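Local atomic coordinates of citrate synthase (Pyrobaculum aerophilum, PDB entry 2IBP), a protein that probably catalyses the condensation of oxaloacetate with acetyl-CoA and water to give citrate and CoA, feeding the tricarboxylic acid cycle. Residues A212-V216 / V373-H378. Residues are numbered along the deposited sequence; the frame is centred on the assembly and turned at random.
Sequences ADHEV and VGWVAH
The edge of the His-378 ring meets Asp-213 OD2 near the ring plane, while Glu-215 O and Val-216 CG2 approach obliquely, the latter 4.1 Å from His-378 CE1. Ring and carboxylate planes are turned 39° apart. The side chains reach toward each other from the loop and from the helix, and His-378 NE2 donates to the syn side of Asp-213 OD2 at 2.9 Å, a reasonably straight bond (156° at the hydrogen). With its CG swung anti to the backbone N (chi1 -160°), Asp-213 also lays OD1 3.4 Å from Gly-374 CA, an approach open because glycine lacks a side chain there. Beside it, Gly-374 N gives a weak hydrogen bond to Ala-212 O, and the methyl of Ala-212 rests on Val-373 CG1. This His-carboxylate pair illustrates how a buried imidazole can be fixed at both nitrogens: Lys-32 bonds ND1, and Asp-213 OD2 also bonds Ser-37 OG. The contact joins the loop between helices 198-210 and 218-227 to helix 363-382; Glu-215's side chain lies about 8 Å from that of His-289, predicted to be an active-site residue. Helix 62-71 packs on Ala-212 and Val-373, Trp-375 on helix 233-244, Val-376 on 141-169 and 233-244, and strand 37-40 supplies Ser-37.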
ATOM      1  N   ALA A 212       4.884 -16.554   9.824  1.00  5.33           N
ATOM      2  CA  ALA A 212       3.909 -16.648   8.736  1.00  7.75           C
ATOM      3  C   ALA A 212       2.692 -15.741   8.874  1.00  4.59           C
ATOM      4  O   ALA A 212       2.183 -15.234   7.859  1.00  7.89           O
ATOM      5  CB  ALA A 212       3.496 -18.081   8.525  1.00  9.25           C
ATOM      6  N   ASP A 213       2.193 -15.582  10.097  1.00  7.27           N
ATOM      7  CA  ASP A 213       1.099 -14.633  10.336  1.00  8.03           C
ATOM      8  C   ASP A 213       1.119 -14.187  11.776  1.00  6.81           C
ATOM      9  O   ASP A 213       1.604 -14.910  12.653  1.00  7.01           O
ATOM     10  CB  ASP A 213      -0.277 -15.196   9.999  1.00  9.38           C
ATOM     11  CG  ASP A 213      -1.296 -14.086   9.780  1.00 14.96           C
ATOM     12  OD1 ASP A 213      -1.006 -13.192   8.959  1.00 11.45           O
ATOM     13  OD2 ASP A 213      -2.354 -14.066  10.450  1.00 13.09           O
ATOM     14  N   HIS A 214       0.639 -12.976  12.029  1.00  9.91           N
ATOM     15  CA  HIS A 214       0.609 -12.486  13.384  1.00  7.53           C
ATOM     16  C   HIS A 214      -0.398 -11.359  13.468  1.00 12.02           C
ATOM     17  O   HIS A 214      -0.031 -10.192  13.460  1.00 15.92           O
ATOM     18  CB  HIS A 214       2.018 -12.066  13.813  1.00 10.55           C
ATOM     19  CG  HIS A 214       2.299 -12.270  15.272  1.00  9.88           C
ATOM     20  ND1 HIS A 214       2.508 -11.225  16.146  1.00 12.94           N
ATOM     21  CD2 HIS A 214       2.327 -13.398  16.024  1.00 13.85           C
ATOM     22  CE1 HIS A 214       2.723 -11.707  17.360  1.00 13.33           C
ATOM     23  NE2 HIS A 214       2.639 -13.023  17.309  1.00 12.27           N
ATOM     24  N   GLU A 215      -1.667 -11.757  13.409  1.00 18.55           N
ATOM     25  CA  GLU A 215      -2.794 -10.838  13.431  1.00 25.87           C
ATOM     26  C   GLU A 215      -2.704  -9.770  12.337  1.00 11.25           C
ATOM     27  O   GLU A 215      -2.451 -10.128  11.192  1.00 16.23           O
ATOM     28  CB  GLU A 215      -3.065 -10.322  14.841  1.00 19.72           C
ATOM     29  CG  GLU A 215      -3.491 -11.506  15.738  1.00 19.71           C
ATOM     30  CD  GLU A 215      -3.890 -11.139  17.150  1.00 27.70           C
ATOM     31  OE1 GLU A 215      -3.540 -10.042  17.646  1.00 27.92           O
ATOM     32  OE2 GLU A 215      -4.515 -12.007  17.789  1.00 26.87           O
ATOM     33  N   VAL A 216      -2.978  -8.498  12.647  1.00 14.55           N
ATOM     34  CA  VAL A 216      -3.090  -7.497  11.585  1.00 13.11           C
ATOM     35  C   VAL A 216      -2.237  -6.243  11.774  1.00 10.63           C
ATOM     36  O   VAL A 216      -2.755  -5.154  12.105  1.00 12.57           O
ATOM     37  CB  VAL A 216      -4.567  -7.068  11.355  1.00 13.44           C
ATOM     38  CG1 VAL A 216      -4.672  -6.294  10.036  1.00 12.80           C
ATOM     39  CG2 VAL A 216      -5.480  -8.278  11.305  1.00 13.32           C
ATOM     40  N   VAL A 373       2.499 -15.449   3.066  1.00  5.46           N
ATOM     41  CA  VAL A 373       1.355 -16.347   3.111  1.00  5.53           C
ATOM     42  C   VAL A 373       0.223 -15.775   3.966  1.00  7.06           C
ATOM     43  O   VAL A 373      -0.941 -15.892   3.613  1.00  7.89           O
ATOM     44  CB  VAL A 373       1.704 -17.789   3.518  1.00  8.31           C
ATOM     45  CG1 VAL A 373       2.162 -17.893   4.968  1.00  7.36           C
ATOM     46  CG2 VAL A 373       0.486 -18.693   3.259  1.00  9.29           C
ATOM     47  N   GLY A 374       0.565 -15.145   5.085  1.00  4.82           N
ATOM     48  CA  GLY A 374      -0.436 -14.493   5.910  1.00  4.96           C
ATOM     49  C   GLY A 374      -1.108 -13.376   5.122  1.00  6.52           C
ATOM     50  O   GLY A 374      -2.322 -13.252   5.118  1.00  9.18           O
ATOM     51  N   TRP A 375      -0.319 -12.573   4.417  1.00  4.99           N
ATOM     52  CA  TRP A 375      -0.881 -11.469   3.662  1.00  4.75           C
ATOM     53  C   TRP A 375      -1.906 -11.957   2.658  1.00  6.80           C
ATOM     54  O   TRP A 375      -3.027 -11.442   2.628  1.00  8.46           O
ATOM     55  CB  TRP A 375       0.193 -10.676   2.932  1.00  6.75           C
ATOM     56  CG  TRP A 375       1.137  -9.944   3.811  1.00  3.58           C
ATOM     57  CD1 TRP A 375       0.871  -9.381   5.001  1.00  5.91           C
ATOM     58  CD2 TRP A 375       2.468  -9.533   3.457  1.00  5.88           C
ATOM     59  NE1 TRP A 375       1.987  -8.723   5.475  1.00  6.59           N
ATOM     60  CE2 TRP A 375       2.980  -8.810   4.541  1.00  4.64           C
ATOM     61  CE3 TRP A 375       3.286  -9.748   2.344  1.00  8.43           C
ATOM     62  CZ2 TRP A 375       4.271  -8.298   4.550  1.00  5.83           C
ATOM     63  CZ3 TRP A 375       4.585  -9.258   2.367  1.00  7.40           C
ATOM     64  CH2 TRP A 375       5.061  -8.549   3.467  1.00  6.81           C
ATOM     65  N   VAL A 376      -1.520 -12.924   1.830  1.00  6.03           N
ATOM     66  CA  VAL A 376      -2.443 -13.422   0.797  1.00  5.51           C
ATOM     67  C   VAL A 376      -3.672 -14.109   1.422  1.00  9.66           C
ATOM     68  O   VAL A 376      -4.808 -13.911   0.959  1.00  8.09           O
ATOM     69  CB  VAL A 376      -1.757 -14.250  -0.300  1.00  7.94           C
ATOM     70  CG1 VAL A 376      -0.710 -13.402  -1.004  1.00  7.94           C
ATOM     71  CG2 VAL A 376      -1.126 -15.527   0.283  1.00  8.74           C
ATOM     72  N   ALA A 377      -3.473 -14.862   2.500  1.00  4.66           N
ATOM     73  CA  ALA A 377      -4.603 -15.511   3.184  1.00  7.31           C
ATOM     74  C   ALA A 377      -5.571 -14.450   3.694  1.00  8.05           C
ATOM     75  O   ALA A 377      -6.793 -14.607   3.635  1.00  8.80           O
ATOM     76  CB  ALA A 377      -4.119 -16.376   4.349  1.00  6.14           C
ATOM     77  N   HIS A 378      -5.017 -13.375   4.254  1.00  6.71           N
ATOM     78  CA  HIS A 378      -5.847 -12.300   4.796  1.00  8.01           C
ATOM     79  C   HIS A 378      -6.640 -11.603   3.706  1.00  7.59           C
ATOM     80  O   HIS A 378      -7.808 -11.329   3.891  1.00  8.73           O
ATOM     81  CB  HIS A 378      -5.016 -11.291   5.568  1.00  8.95           C
ATOM     82  CG  HIS A 378      -4.806 -11.656   7.000  1.00  7.60           C
ATOM     83  ND1 HIS A 378      -5.732 -11.374   7.984  1.00  9.32           N
ATOM     84  CD2 HIS A 378      -3.751 -12.224   7.632  1.00  9.08           C
ATOM     85  CE1 HIS A 378      -5.272 -11.786   9.149  1.00 11.66           C
ATOM     86  NE2 HIS A 378      -4.080 -12.321   8.962  1.00 10.65           N
TER